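Local coordinates for Mono(ADP-ribosyl)transferase SpvB (Salmonella typhimurium, PDB 2GWM), which probably transfers ADP-ribose from NAD+ to an arginine of host actin, which blocks the polymerisation of actin into filaments and so destroys the cytoskeleton, at residues R77-G82 with M110-D115; G101-D106 with N154-I159; A117-T122 with L177-D182; N125-K130 with I193-V198; G134-D139 with A147-P152. All blocks are in the same frame, centred on the assembly; numbering follows the deposited sequence.

Contact 1 of 5, residues R77-G82 with M110-D115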
# COMPACT_ATOMS: atom_id res chain seq x y z
N ARG A 77 -12.63 10.13 2.54
CA ARG A 77 -12.84 9.63 3.90
C ARG A 77 -12.92 8.12 3.94
O ARG A 77 -13.08 7.56 5.03
CB ARG A 77 -14.08 10.24 4.53
CG ARG A 77 -13.95 11.73 4.82
CD ARG A 77 -12.87 12.15 5.88
NE ARG A 77 -13.14 11.56 7.19
CZ ARG A 77 -13.85 12.12 8.16
NH1 ARG A 77 -14.40 13.31 8.00
NH2 ARG A 77 -14.01 11.48 9.31
N VAL A 78 -12.70 7.47 2.80
CA VAL A 78 -12.60 6.03 2.72
C VAL A 78 -11.84 5.66 1.45
O VAL A 78 -11.93 6.33 0.43
CB VAL A 78 -14.03 5.39 2.76
CG1 VAL A 78 -14.84 5.81 1.52
CG2 VAL A 78 -13.98 3.90 2.95
N VAL A 79 -11.09 4.59 1.53
CA VAL A 79 -10.40 4.04 0.36
C VAL A 79 -10.46 2.52 0.46
O VAL A 79 -10.84 1.95 1.51
CB VAL A 79 -8.89 4.50 0.29
CG1 VAL A 79 -8.79 5.95 -0.05
CG2 VAL A 79 -8.17 4.18 1.55
N TYR A 80 -10.05 1.84 -0.60
CA TYR A 80 -10.26 0.42 -0.72
C TYR A 80 -9.02 -0.28 -1.18
O TYR A 80 -8.16 0.29 -1.90
CB TYR A 80 -11.34 0.10 -1.79
CG TYR A 80 -12.58 0.92 -1.62
CD1 TYR A 80 -13.49 0.60 -0.63
CD2 TYR A 80 -12.78 2.08 -2.33
CE1 TYR A 80 -14.62 1.37 -0.42
CE2 TYR A 80 -13.92 2.88 -2.13
CZ TYR A 80 -14.85 2.49 -1.16
OH TYR A 80 -16.01 3.18 -0.87
N ARG A 81 -8.91 -1.53 -0.77
CA ARG A 81 -7.83 -2.39 -1.18
C ARG A 81 -8.26 -3.84 -1.18
O ARG A 81 -8.80 -4.28 -0.20
CB ARG A 81 -6.58 -2.20 -0.34
CG ARG A 81 -5.45 -3.05 -0.75
CD ARG A 81 -4.98 -2.81 -2.17
NE ARG A 81 -3.89 -3.71 -2.50
CZ ARG A 81 -2.63 -3.58 -2.10
NH1 ARG A 81 -2.26 -2.57 -1.34
NH2 ARG A 81 -1.71 -4.49 -2.47
N GLY A 82 -8.00 -4.54 -2.26
CA GLY A 82 -8.11 -6.00 -2.33
C GLY A 82 -6.77 -6.63 -1.95
O GLY A 82 -5.70 -6.17 -2.44
N MET A 110 1.76 2.00 1.59
CA MET A 110 0.43 1.33 1.51
C MET A 110 -0.37 1.92 0.36
O MET A 110 -0.68 3.09 0.35
CB MET A 110 -0.34 1.43 2.82
CG MET A 110 -1.65 0.60 2.78
SD MET A 110 -2.56 0.83 4.33
CE MET A 110 -3.31 2.39 4.17
N SER A 111 -0.64 1.10 -0.67
CA SER A 111 -1.38 1.54 -1.82
C SER A 111 -2.87 1.19 -1.69
O SER A 111 -3.20 0.08 -1.30
CB SER A 111 -0.83 0.84 -3.06
OG SER A 111 -1.55 1.21 -4.20
N THR A 112 -3.70 2.15 -2.03
CA THR A 112 -5.16 2.02 -1.92
C THR A 112 -5.80 2.76 -3.11
O THR A 112 -5.12 3.48 -3.82
CB THR A 112 -5.71 2.65 -0.63
OG1 THR A 112 -5.63 4.08 -0.68
CG2 THR A 112 -5.02 2.12 0.59
N SER A 113 -7.11 2.55 -3.34
CA SER A 113 -7.84 3.30 -4.34
C SER A 113 -9.01 4.05 -3.73
O SER A 113 -9.70 3.46 -2.89
CB SER A 113 -8.34 2.36 -5.41
OG SER A 113 -9.31 3.04 -6.19
N PRO A 114 -9.27 5.30 -4.15
CA PRO A 114 -10.44 6.03 -3.68
C PRO A 114 -11.68 5.55 -4.35
O PRO A 114 -12.76 5.90 -3.88
CB PRO A 114 -10.17 7.48 -4.10
CG PRO A 114 -9.31 7.36 -5.27
CD PRO A 114 -8.48 6.09 -5.11
N ASP A 115 -11.54 4.76 -5.43
CA ASP A 115 -12.64 4.53 -6.40
C ASP A 115 -13.12 3.14 -6.36
O ASP A 115 -14.32 2.93 -6.50
CB ASP A 115 -12.16 4.77 -7.85
CG ASP A 115 -11.95 6.22 -8.18
OD1 ASP A 115 -12.26 7.12 -7.34
OD2 ASP A 115 -11.50 6.46 -9.31
O HOH W 1 -13.30 7.45 -1.53
O HOH W 2 -0.13 -1.90 0.06

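Contact 2 of 5, residues G101-D106 with N154-I159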
# COMPACT_ATOMS: atom_id res chain seq x y z
N GLY A 101 -10.64 -5.28 16.75
CA GLY A 101 -10.02 -4.32 17.61
C GLY A 101 -8.50 -4.29 17.59
O GLY A 101 -7.90 -3.45 18.26
N ASN A 102 -7.87 -5.19 16.82
CA ASN A 102 -6.41 -5.19 16.67
C ASN A 102 -5.94 -3.86 16.05
O ASN A 102 -6.67 -3.20 15.30
CB ASN A 102 -5.96 -6.37 15.81
CG ASN A 102 -4.49 -6.74 15.98
OD1 ASN A 102 -3.81 -6.34 16.93
ND2 ASN A 102 -3.99 -7.56 15.05
N ILE A 103 -4.75 -3.44 16.43
CA ILE A 103 -4.11 -2.30 15.80
C ILE A 103 -2.87 -2.81 15.11
O ILE A 103 -2.01 -3.44 15.75
CB ILE A 103 -3.80 -1.21 16.83
CG1 ILE A 103 -5.15 -0.71 17.37
CG2 ILE A 103 -3.04 -0.08 16.20
CD1 ILE A 103 -5.05 0.25 18.31
N ILE A 104 -2.83 -2.56 13.80
CA ILE A 104 -1.76 -3.08 12.93
C ILE A 104 -0.95 -1.92 12.36
O ILE A 104 -1.48 -0.83 12.21
CB ILE A 104 -2.32 -3.92 11.81
CG1 ILE A 104 -3.11 -5.07 12.44
CG2 ILE A 104 -1.19 -4.48 10.88
CD1 ILE A 104 -3.83 -5.87 11.48
N ILE A 105 0.35 -2.13 12.21
CA ILE A 105 1.23 -1.15 11.58
C ILE A 105 1.67 -1.76 10.27
O ILE A 105 2.22 -2.86 10.25
CB ILE A 105 2.46 -0.86 12.43
CG1 ILE A 105 2.03 -0.30 13.78
CG2 ILE A 105 3.35 0.14 11.71
CD1 ILE A 105 3.07 -0.00 14.70
N ASP A 106 1.39 -1.06 9.19
CA ASP A 106 1.91 -1.42 7.87
C ASP A 106 3.28 -0.77 7.69
O ASP A 106 3.38 0.44 7.58
CB ASP A 106 0.97 -0.98 6.75
CG ASP A 106 1.35 -1.58 5.38
OD1 ASP A 106 2.55 -1.86 5.18
OD2 ASP A 106 0.47 -1.81 4.52
N ASN A 154 4.48 2.89 7.77
CA ASN A 154 4.06 2.87 9.16
C ASN A 154 2.66 3.41 9.37
O ASN A 154 2.37 3.93 10.44
CB ASN A 154 5.04 3.53 10.10
CG ASN A 154 6.42 3.01 9.92
OD1 ASN A 154 6.60 1.79 9.85
ND2 ASN A 154 7.40 3.93 9.82
N THR A 155 1.78 3.23 8.39
CA THR A 155 0.35 3.51 8.64
C THR A 155 -0.18 2.59 9.72
O THR A 155 0.05 1.40 9.70
CB THR A 155 -0.48 3.30 7.37
OG1 THR A 155 0.04 4.03 6.25
CG2 THR A 155 -1.89 3.75 7.58
N LYS A 156 -0.88 3.18 10.69
CA LYS A 156 -1.53 2.44 11.74
C LYS A 156 -3.03 2.34 11.42
O LYS A 156 -3.68 3.32 11.14
CB LYS A 156 -1.38 3.15 13.06
CG LYS A 156 -1.64 2.32 14.26
CD LYS A 156 -1.40 3.13 15.51
CE LYS A 156 0.06 3.35 15.85
NZ LYS A 156 0.24 4.24 17.10
N LEU A 157 -3.52 1.13 11.53
CA LEU A 157 -4.93 0.88 11.32
C LEU A 157 -5.55 0.00 12.35
O LEU A 157 -4.97 -0.96 12.83
CB LEU A 157 -5.13 0.20 10.03
CG LEU A 157 -4.47 0.86 8.81
CD1 LEU A 157 -3.29 0.06 8.57
CD2 LEU A 157 -5.35 0.88 7.61
N LYS A 158 -6.78 0.34 12.62
CA LYS A 158 -7.62 -0.42 13.55
C LYS A 158 -8.60 -1.31 12.79
O LYS A 158 -9.20 -0.87 11.82
CB LYS A 158 -8.40 0.53 14.42
CG LYS A 158 -9.23 -0.21 15.35
CD LYS A 158 -10.04 0.67 16.22
CE LYS A 158 -10.71 -0.19 17.33
NZ LYS A 158 -11.47 0.60 18.32
N ILE A 159 -8.68 -2.56 13.22
CA ILE A 159 -9.63 -3.54 12.66
C ILE A 159 -10.91 -3.33 13.40
O ILE A 159 -11.00 -3.63 14.62
CB ILE A 159 -9.14 -4.99 12.93
CG1 ILE A 159 -7.70 -5.22 12.43
CG2 ILE A 159 -10.12 -5.98 12.37
CD1 ILE A 159 -7.48 -4.86 11.05

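Contact 3 of 5, residues A117-T122 with L177-D182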
# COMPACT_ATOMS: atom_id res chain seq x y z
N ALA A 117 -12.13 -1.37 -5.32
CA ALA A 117 -11.17 -2.44 -4.94
C ALA A 117 -11.11 -3.48 -6.04
O ALA A 117 -12.12 -3.85 -6.63
CB ALA A 117 -11.63 -3.09 -3.71
N TRP A 118 -9.91 -3.99 -6.25
CA TRP A 118 -9.70 -5.15 -7.10
C TRP A 118 -10.03 -6.37 -6.30
O TRP A 118 -9.52 -6.63 -5.22
CB TRP A 118 -8.27 -5.19 -7.64
CG TRP A 118 -8.14 -4.11 -8.71
CD1 TRP A 118 -8.09 -2.74 -8.52
CD2 TRP A 118 -8.16 -4.31 -10.11
NE1 TRP A 118 -8.02 -2.10 -9.73
CE2 TRP A 118 -8.06 -3.04 -10.72
CE3 TRP A 118 -8.20 -5.44 -10.92
CZ2 TRP A 118 -8.03 -2.88 -12.09
CZ3 TRP A 118 -8.17 -5.28 -12.29
CH2 TRP A 118 -8.08 -4.00 -12.86
N ILE A 119 -10.94 -7.14 -6.86
CA ILE A 119 -11.44 -8.34 -6.17
C ILE A 119 -10.32 -9.30 -5.82
O ILE A 119 -9.39 -9.51 -6.62
CB ILE A 119 -12.48 -8.99 -7.03
CG1 ILE A 119 -13.73 -8.10 -7.18
CG2 ILE A 119 -12.84 -10.41 -6.49
CD1 ILE A 119 -14.69 -8.53 -8.23
N ASN A 120 -10.36 -9.81 -4.60
CA ASN A 120 -9.47 -10.78 -4.08
C ASN A 120 -10.15 -11.48 -2.91
O ASN A 120 -11.32 -11.20 -2.64
CB ASN A 120 -8.18 -10.10 -3.59
CG ASN A 120 -6.95 -10.92 -3.81
OD1 ASN A 120 -6.95 -12.15 -3.61
ND2 ASN A 120 -5.84 -10.24 -4.24
N ASP A 121 -9.46 -12.38 -2.23
CA ASP A 121 -10.12 -13.07 -1.11
C ASP A 121 -10.58 -12.13 0.01
O ASP A 121 -11.57 -12.40 0.69
CB ASP A 121 -9.36 -14.30 -0.60
CG ASP A 121 -8.03 -14.02 0.14
OD1 ASP A 121 -8.00 -13.12 1.00
OD2 ASP A 121 -7.02 -14.77 -0.13
N THR A 122 -9.89 -11.02 0.16
CA THR A 122 -10.18 -10.04 1.18
C THR A 122 -10.35 -8.66 0.55
O THR A 122 -9.49 -8.21 -0.22
CB THR A 122 -9.03 -10.01 2.19
OG1 THR A 122 -8.87 -11.28 2.76
CG2 THR A 122 -9.28 -9.00 3.26
N LEU A 177 -19.83 -1.41 -1.88
CA LEU A 177 -18.43 -1.14 -2.34
C LEU A 177 -18.41 -1.03 -3.88
O LEU A 177 -19.17 -1.65 -4.56
CB LEU A 177 -17.48 -2.21 -1.78
CG LEU A 177 -17.46 -2.39 -0.26
CD1 LEU A 177 -16.59 -3.51 0.19
CD2 LEU A 177 -17.09 -1.14 0.48
N ARG A 178 -17.49 -0.25 -4.47
CA ARG A 178 -17.28 -0.30 -5.94
C ARG A 178 -16.10 -1.26 -6.16
O ARG A 178 -15.08 -1.17 -5.52
CB ARG A 178 -16.95 1.06 -6.61
CG ARG A 178 -16.79 0.96 -8.19
CD ARG A 178 -16.67 2.32 -8.92
NE ARG A 178 -15.62 2.34 -9.97
CZ ARG A 178 -15.12 3.45 -10.53
NH1 ARG A 178 -15.56 4.66 -10.17
NH2 ARG A 178 -14.17 3.37 -11.46
N LEU A 179 -16.36 -2.27 -6.94
CA LEU A 179 -15.38 -3.31 -7.19
C LEU A 179 -14.89 -3.15 -8.62
O LEU A 179 -15.60 -2.68 -9.50
CB LEU A 179 -16.05 -4.69 -7.03
CG LEU A 179 -16.56 -4.88 -5.59
CD1 LEU A 179 -17.39 -6.18 -5.56
CD2 LEU A 179 -15.45 -4.92 -4.55
N SER A 180 -13.66 -3.63 -8.84
CA SER A 180 -13.10 -3.85 -10.16
C SER A 180 -14.03 -4.69 -11.02
O SER A 180 -14.65 -5.59 -10.51
CB SER A 180 -11.79 -4.66 -10.01
OG SER A 180 -11.99 -6.05 -9.52
N ASP A 181 -14.18 -4.35 -12.29
CA ASP A 181 -15.05 -5.14 -13.17
C ASP A 181 -14.26 -5.51 -14.42
O ASP A 181 -14.81 -5.59 -15.53
CB ASP A 181 -16.38 -4.42 -13.49
CG ASP A 181 -17.48 -5.38 -13.99
OD1 ASP A 181 -17.53 -6.61 -13.59
OD2 ASP A 181 -18.37 -4.91 -14.77
N ASP A 182 -13.00 -5.81 -14.20
CA ASP A 182 -12.08 -6.21 -15.25
C ASP A 182 -12.39 -7.63 -15.78
O ASP A 182 -13.39 -8.28 -15.40
CB ASP A 182 -10.67 -6.18 -14.69
CG ASP A 182 -10.49 -7.14 -13.53
OD1 ASP A 182 -10.95 -6.83 -12.41
OD2 ASP A 182 -9.88 -8.22 -13.74

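Contact 4 of 5, residues N125-K130 with I193-V198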
# COMPACT_ATOMS: atom_id res chain seq x y z
N ASN A 125 -12.05 -2.14 3.46
CA ASN A 125 -12.80 -0.93 3.40
C ASN A 125 -12.21 -0.08 4.50
O ASN A 125 -12.37 -0.35 5.63
CB ASN A 125 -14.29 -1.28 3.74
CG ASN A 125 -15.20 -0.10 3.72
OD1 ASN A 125 -15.17 0.74 2.80
ND2 ASN A 125 -16.08 -0.01 4.77
N ILE A 126 -11.40 0.89 4.09
CA ILE A 126 -10.51 1.65 4.97
C ILE A 126 -10.97 3.07 5.18
O ILE A 126 -10.86 3.90 4.27
CB ILE A 126 -9.08 1.65 4.41
CG1 ILE A 126 -8.56 0.25 4.16
CG2 ILE A 126 -8.15 2.37 5.38
CD1 ILE A 126 -7.23 0.21 3.47
N TYR A 127 -11.51 3.35 6.36
CA TYR A 127 -11.97 4.68 6.69
C TYR A 127 -10.81 5.58 7.07
O TYR A 127 -9.89 5.16 7.76
CB TYR A 127 -12.98 4.63 7.81
CG TYR A 127 -14.27 3.94 7.35
CD1 TYR A 127 -15.10 4.55 6.43
CD2 TYR A 127 -14.59 2.64 7.77
CE1 TYR A 127 -16.28 3.96 6.02
CE2 TYR A 127 -15.74 2.01 7.33
CZ TYR A 127 -16.59 2.67 6.43
OH TYR A 127 -17.75 2.01 6.03
N LEU A 128 -10.92 6.83 6.70
CA LEU A 128 -9.89 7.82 6.93
C LEU A 128 -10.44 8.98 7.67
O LEU A 128 -11.56 9.36 7.43
CB LEU A 128 -9.37 8.36 5.59
CG LEU A 128 -8.82 7.28 4.65
CD1 LEU A 128 -8.38 7.95 3.36
CD2 LEU A 128 -7.68 6.44 5.25
N GLU A 129 -9.67 9.51 8.61
CA GLU A 129 -10.03 10.76 9.28
C GLU A 129 -9.23 11.92 8.70
O GLU A 129 -8.20 11.71 8.09
CB GLU A 129 -9.76 10.66 10.78
CG GLU A 129 -10.62 9.70 11.53
CD GLU A 129 -12.08 9.92 11.27
OE1 GLU A 129 -12.52 11.09 11.46
OE2 GLU A 129 -12.79 8.95 10.88
N LYS A 130 -9.73 13.13 8.90
CA LYS A 130 -9.13 14.31 8.26
C LYS A 130 -7.71 14.45 8.70
O LYS A 130 -7.42 14.21 9.84
CB LYS A 130 -9.89 15.56 8.65
CG LYS A 130 -11.22 15.75 8.01
CD LYS A 130 -11.83 17.02 8.61
CE LYS A 130 -13.33 17.16 8.45
NZ LYS A 130 -13.82 18.38 9.14
N ILE A 193 -14.87 -9.17 3.94
CA ILE A 193 -14.64 -7.74 4.01
C ILE A 193 -14.11 -7.43 5.37
O ILE A 193 -14.64 -7.88 6.37
CB ILE A 193 -15.95 -6.90 3.71
CG1 ILE A 193 -16.54 -7.25 2.35
CG2 ILE A 193 -15.70 -5.38 3.90
CD1 ILE A 193 -18.00 -6.84 2.26
N ILE A 194 -13.08 -6.58 5.40
CA ILE A 194 -12.55 -6.11 6.65
C ILE A 194 -12.71 -4.61 6.61
O ILE A 194 -12.17 -3.93 5.77
CB ILE A 194 -11.10 -6.46 6.89
CG1 ILE A 194 -10.88 -7.95 6.77
CG2 ILE A 194 -10.69 -5.97 8.28
CD1 ILE A 194 -9.45 -8.39 6.97
N ASN A 195 -13.47 -4.10 7.59
CA ASN A 195 -13.69 -2.67 7.81
C ASN A 195 -12.62 -2.21 8.78
O ASN A 195 -12.54 -2.69 9.91
CB ASN A 195 -15.10 -2.42 8.36
CG ASN A 195 -16.16 -2.88 7.43
OD1 ASN A 195 -17.01 -3.77 7.78
ND2 ASN A 195 -16.21 -2.25 6.28
N MET A 196 -11.83 -1.25 8.34
CA MET A 196 -10.65 -0.76 9.05
C MET A 196 -10.70 0.74 9.14
O MET A 196 -11.40 1.40 8.38
CB MET A 196 -9.36 -1.04 8.24
CG MET A 196 -9.15 -2.40 7.90
SD MET A 196 -7.56 -2.56 7.15
CE MET A 196 -7.11 -4.10 7.79
N ARG A 197 -9.85 1.30 10.02
CA ARG A 197 -9.74 2.74 10.14
C ARG A 197 -8.29 3.13 10.32
O ARG A 197 -7.61 2.54 11.16
CB ARG A 197 -10.55 3.25 11.34
CG ARG A 197 -10.58 4.74 11.48
CD ARG A 197 -11.59 5.22 12.54
NE ARG A 197 -12.88 4.63 12.32
CZ ARG A 197 -13.78 5.05 11.45
NH1 ARG A 197 -13.63 6.17 10.77
NH2 ARG A 197 -14.84 4.27 11.26
N VAL A 198 -7.82 4.08 9.53
CA VAL A 198 -6.45 4.62 9.75
C VAL A 198 -6.46 5.49 10.99
O VAL A 198 -7.33 6.34 11.13
CB VAL A 198 -5.94 5.36 8.51
CG1 VAL A 198 -4.61 6.07 8.82
CG2 VAL A 198 -5.74 4.42 7.36
O HOH W 3 -7.26 8.41 9.31

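Contact 5 of 5, residues G134-D139 with A147-P152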
# COMPACT_ATOMS: atom_id res chain seq x y z
N GLY A 134 -2.27 9.94 3.58
CA GLY A 134 -2.46 9.44 2.25
C GLY A 134 -2.59 10.54 1.23
O GLY A 134 -3.17 11.60 1.50
N ARG A 135 -2.06 10.31 0.03
CA ARG A 135 -2.14 11.31 -1.02
C ARG A 135 -2.47 10.67 -2.35
O ARG A 135 -2.00 9.57 -2.70
CB ARG A 135 -0.83 12.07 -1.15
CG ARG A 135 -0.38 12.81 0.06
CD ARG A 135 -1.21 14.02 0.27
NE ARG A 135 -0.71 14.82 1.38
CZ ARG A 135 -1.01 14.59 2.67
NH1 ARG A 135 -1.77 13.59 3.03
NH2 ARG A 135 -0.52 15.39 3.61
N ILE A 136 -3.36 11.31 -3.07
CA ILE A 136 -3.69 10.88 -4.42
C ILE A 136 -2.51 11.19 -5.34
O ILE A 136 -1.98 12.29 -5.36
CB ILE A 136 -4.94 11.62 -4.94
CG1 ILE A 136 -6.19 11.18 -4.16
CG2 ILE A 136 -5.09 11.42 -6.45
CD1 ILE A 136 -6.70 9.86 -4.39
N LEU A 137 -2.12 10.19 -6.11
CA LEU A 137 -0.92 10.32 -6.93
C LEU A 137 -1.17 11.14 -8.17
O LEU A 137 -0.30 11.92 -8.60
CB LEU A 137 -0.40 8.96 -7.33
CG LEU A 137 0.68 8.25 -6.55
CD1 LEU A 137 1.27 8.93 -5.31
CD2 LEU A 137 0.75 6.84 -6.59
N GLY A 138 -2.35 10.96 -8.76
CA GLY A 138 -2.66 11.62 -10.00
C GLY A 138 -1.61 11.28 -11.06
O GLY A 138 -1.28 10.12 -11.26
N ASP A 139 -1.09 12.32 -11.69
CA ASP A 139 -0.18 12.14 -12.80
C ASP A 139 1.22 11.70 -12.37
O ASP A 139 2.06 11.40 -13.20
CB ASP A 139 -0.04 13.42 -13.61
CG ASP A 139 0.61 13.16 -14.95
OD1 ASP A 139 0.09 12.33 -15.72
OD2 ASP A 139 1.65 13.78 -15.23
N ALA A 147 -6.99 5.69 -10.24
CA ALA A 147 -6.78 6.46 -9.03
C ALA A 147 -6.08 5.64 -7.99
O ALA A 147 -6.37 4.47 -7.78
CB ALA A 147 -8.09 7.01 -8.49
N GLU A 148 -5.12 6.29 -7.34
CA GLU A 148 -4.35 5.63 -6.28
C GLU A 148 -4.10 6.62 -5.21
O GLU A 148 -3.55 7.69 -5.49
CB GLU A 148 -3.06 5.08 -6.86
CG GLU A 148 -2.22 4.34 -5.85
CD GLU A 148 -1.03 3.63 -6.47
OE1 GLU A 148 -0.75 3.85 -7.70
OE2 GLU A 148 -0.38 2.90 -5.70
N MET A 149 -4.42 6.24 -3.98
CA MET A 149 -4.02 6.99 -2.80
C MET A 149 -2.92 6.18 -2.12
O MET A 149 -3.13 5.02 -1.72
CB MET A 149 -5.18 7.13 -1.82
CG MET A 149 -4.69 7.67 -0.53
SD MET A 149 -5.92 8.53 0.40
CE MET A 149 -5.50 9.90 -0.51
N LEU A 150 -1.71 6.74 -2.05
CA LEU A 150 -0.58 6.05 -1.48
C LEU A 150 -0.31 6.68 -0.11
O LEU A 150 -0.42 7.89 0.08
CB LEU A 150 0.66 6.25 -2.39
CG LEU A 150 1.87 5.43 -1.98
CD1 LEU A 150 1.69 4.02 -2.23
CD2 LEU A 150 3.07 5.91 -2.80
N PHE A 151 0.03 5.81 0.85
CA PHE A 151 0.40 6.18 2.19
C PHE A 151 1.86 5.85 2.42
O PHE A 151 2.35 4.84 1.95
CB PHE A 151 -0.45 5.36 3.18
CG PHE A 151 -1.91 5.74 3.22
CD1 PHE A 151 -2.42 6.59 4.16
CD2 PHE A 151 -2.77 5.28 2.24
CE1 PHE A 151 -3.76 6.94 4.19
CE2 PHE A 151 -4.07 5.63 2.25
CZ PHE A 151 -4.56 6.45 3.21
N PRO A 152 2.55 6.70 3.17
CA PRO A 152 3.94 6.38 3.50
C PRO A 152 4.03 5.28 4.50
O PRO A 152 3.01 4.84 5.07
CB PRO A 152 4.46 7.69 4.10
CG PRO A 152 3.27 8.28 4.77
CD PRO A 152 2.12 7.93 3.81
O HOH W 4 -4.40 8.89 -8.68

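Contact 1 of 5, residues R77-G82 with M110-D115
Tyr80 and Ser113 meet as a single antiparallel hydrogen-bonded pair, and between them each backbone donor finds the other's carbonyl. Tyr80 N gives to Ser113 O at 2.8 Å, and Ser113 N returns the bond to Tyr80 O. Beyond this bridge the strands diverge, their directions 103° apart, and other groups take over the pairing. Toward one end, a water donates to both Val78 O and Pro114 O. Toward the other, Arg81 NH1 reaches Ser111 O at 2.8 Å, though the oxygen lies 25° out of the guanidinium plane; a second water, in that plane, accepts from Arg81 NH1 and from Ser111 N. The bend of the arginine chain at chi2 (61°) turns the guanidinium back to this carbonyl. Ser113 OG accepts from Asp115 N at 2.9 Å, closing an ST turn. Val79 CG2 packs 3.4 Å from Thr112 OG1, whose own polar partner is Met149 O, and the two side chains cross at about a right angle. Ser111 OG is hydrogen-bonded to Glu148 OE2. Arg81, Ser111 and Glu148 are the predicted active-site residues, the Arg-Ser-Glu signature of the R-S-E class of ADP-ribosyltransferases.

Contact 2 of 5, residues G101-D106 with N154-I159
An antiparallel strand pair at one border of the five-stranded sheet joins the outermost strand 103-106 to strand 155-164. Ile104 and Leu157 form its hydrogen-bonded pair, Ile104 N to Leu157 O at 2.8 Å and Leu157 N to Ile104 O at 2.9 Å. Ile103 with Lys158 and Ile105 with Lys156 are the flanking non-hydrogen-bonded pairs. These four side chains share one face, where Ile103 CG2 presses on Lys156 CG at 3.4 Å, closer than carbons usually pack. The methyl gets there because it stands anti to the backbone N while CG1 sits beside that nitrogen (chi1 -64°). On the other face, Ile104 CD1 meets Ile159 CD1 at 3.8 Å, the two chains crossing at a slant; Glu96 and Tyr97 of helix 91-97 also touch Ile104, while Met196 lies against Ile159. Ile159 N bonds to Asn102 O at 3.0 Å, and Gly101 N to Ile159 O at 2.7 Å, extending the pairing past the strand. At the opposite end, Asp106 N donates to Thr155 O, while Asn154 N donates to Asp106 O at 2.7 Å. Asn154, with its positive phi of 78°, and Thr155 thus both face Asp106, the arrangement of a G1 beta bulge.

Contact 3 of 5, residues A117-T122 with L177-D182
Ser180 meets Trp118 and Ile119 with two different parts of its short side chain. Its OG accepts from Ile119 N at 3.1 Å in an almost straight bond (169°), while its CB lies over one face of the indole, 4.0 Å from the centroid of the five-membered ring in a CH-pi contact. With OG held between the backbone N and the carbonyl carbon (chi1 67°), the hydroxyl points to the amide and leaves the methylene to the ring. Farther along the indole, Asp182 OD1 approaches Trp118 CZ3 to 3.2 Å, the carboxylate and ring planes 33° apart. Asp182 OD2 is bonded to Thr184. Backbone bonds set this shell in place: Ser180 N gives to Ala117 O at 2.7 Å, and Ala117 N to Arg178 O at 3.0 Å. Next to these bonds Ile119 CG1 packs on Leu179 CB at 4.1 Å, crossing it at about a right angle. Farther out, Ala117 rests against Tyr80 and Ile123, which ties this pair of loops to the main sheet. Beside the indole face, the serine hydroxyl accepts from Ile119 N and gives a weak bond to Asp182 OD1 of its own loop, so the polar link between the loops rests on the Ile119 bond and the two backbone bonds.

Contact 4 of 5, residues N125-K130 with I193-V198
Tyr127 N donates to Met196 O at 2.8 Å, the shortest of four backbone bonds that zip the strands together. Tyr127 O in turn accepts from Val198 N, while Asn125 N donates to Ile194 O and Asn125 O accepts from Met196 N, the alternation expected of parallel strands. Past the last bond a water spans Glu129 N and Val198 O. On the face of Tyr127 and Arg197, Tyr127 CB lies over one face of the Arg197 guanidinium, 3.4 Å from NH1, and the guanidinium and ring planes are only 7° apart. A bend at chi3 (-51°) swings NH1 to Glu129 OE2 at 2.9 Å, a salt bridge whose hydrogen bond is weak. Glu129 OE1 also pairs with Arg77, and Arg197 NE with Glu160, so the charges form a chain. On the other face Val198 CG2 touches both Leu128 CD2 (3.5 Å) and Ile126 CG2 (3.7 Å), toward the hydrophobic core. Strands 122-127 and 192-198 are parallel neighbours within the mixed five-stranded sheet of the ADP-ribosyltransferase fold.

Contact 5 of 5, residues G134-D139 with A147-P152
This is a buried antiparallel pairing between the border strand 135-136 and the middle strand 149-151 of the smaller, three-stranded sheet. Arg135 and Leu150 form the hydrogen-bonded pair, N to O in both directions at 2.9 Å, and Leu137 N carries the ladder on to Glu148 O. Gly134 CA lies over one face of the Phe151 ring, 3.6 Å from its centroid, a close CH-pi contact of the bare glycine backbone. Met149, bent at chi3 (-86°), folds its CE against Gly134 C at 3.5 Å and meets Ile136 CG1 at 3.9 Å, the two side chains crossing at about a right angle. In the ADP-ribosyltransferase fold this pair of consecutive antiparallel strands, a beta hairpin with a long connection, bears the predicted catalytic glutamate, Glu148. The glutamate chain is extended, CG anti to the backbone N (chi1 -178°), and runs alongside Leu137, whose CD2 touches OE1 at 3.5 Å, while OE2 has Ser111 as its partner. A water accepts from both Gly138 N and Glu148 N. Leu137 CD1 packs 4.0 Å from Leu150 CB, with Leu8 and Leu68 of helices 3-24 and 50-69 against both leucines.

Contacts 2 and 4 belong to the five-stranded sheet, and strands 155-164 and 192-198 join them side by side; contact 4 is buried, whereas contact 2 lies at the sheet's border with one exposed face. Contact 5, also buried, belongs to the three-stranded sheet. Contact 1 couples the two sheets, and with contact 5 gathers the predicted active-site residues, Ser111 and Glu148 meeting directly and Arg81 nearby. Leu128 of contact 4 packs on Phe151 and Met149 of contact 5. Contact 3, between loops, is partly exposed and has no regular strand. Regular backbone ladders dominate contacts 2, 4 and 5, while contacts 1 and 3 rely on single bridges supplemented by side-chain bonds.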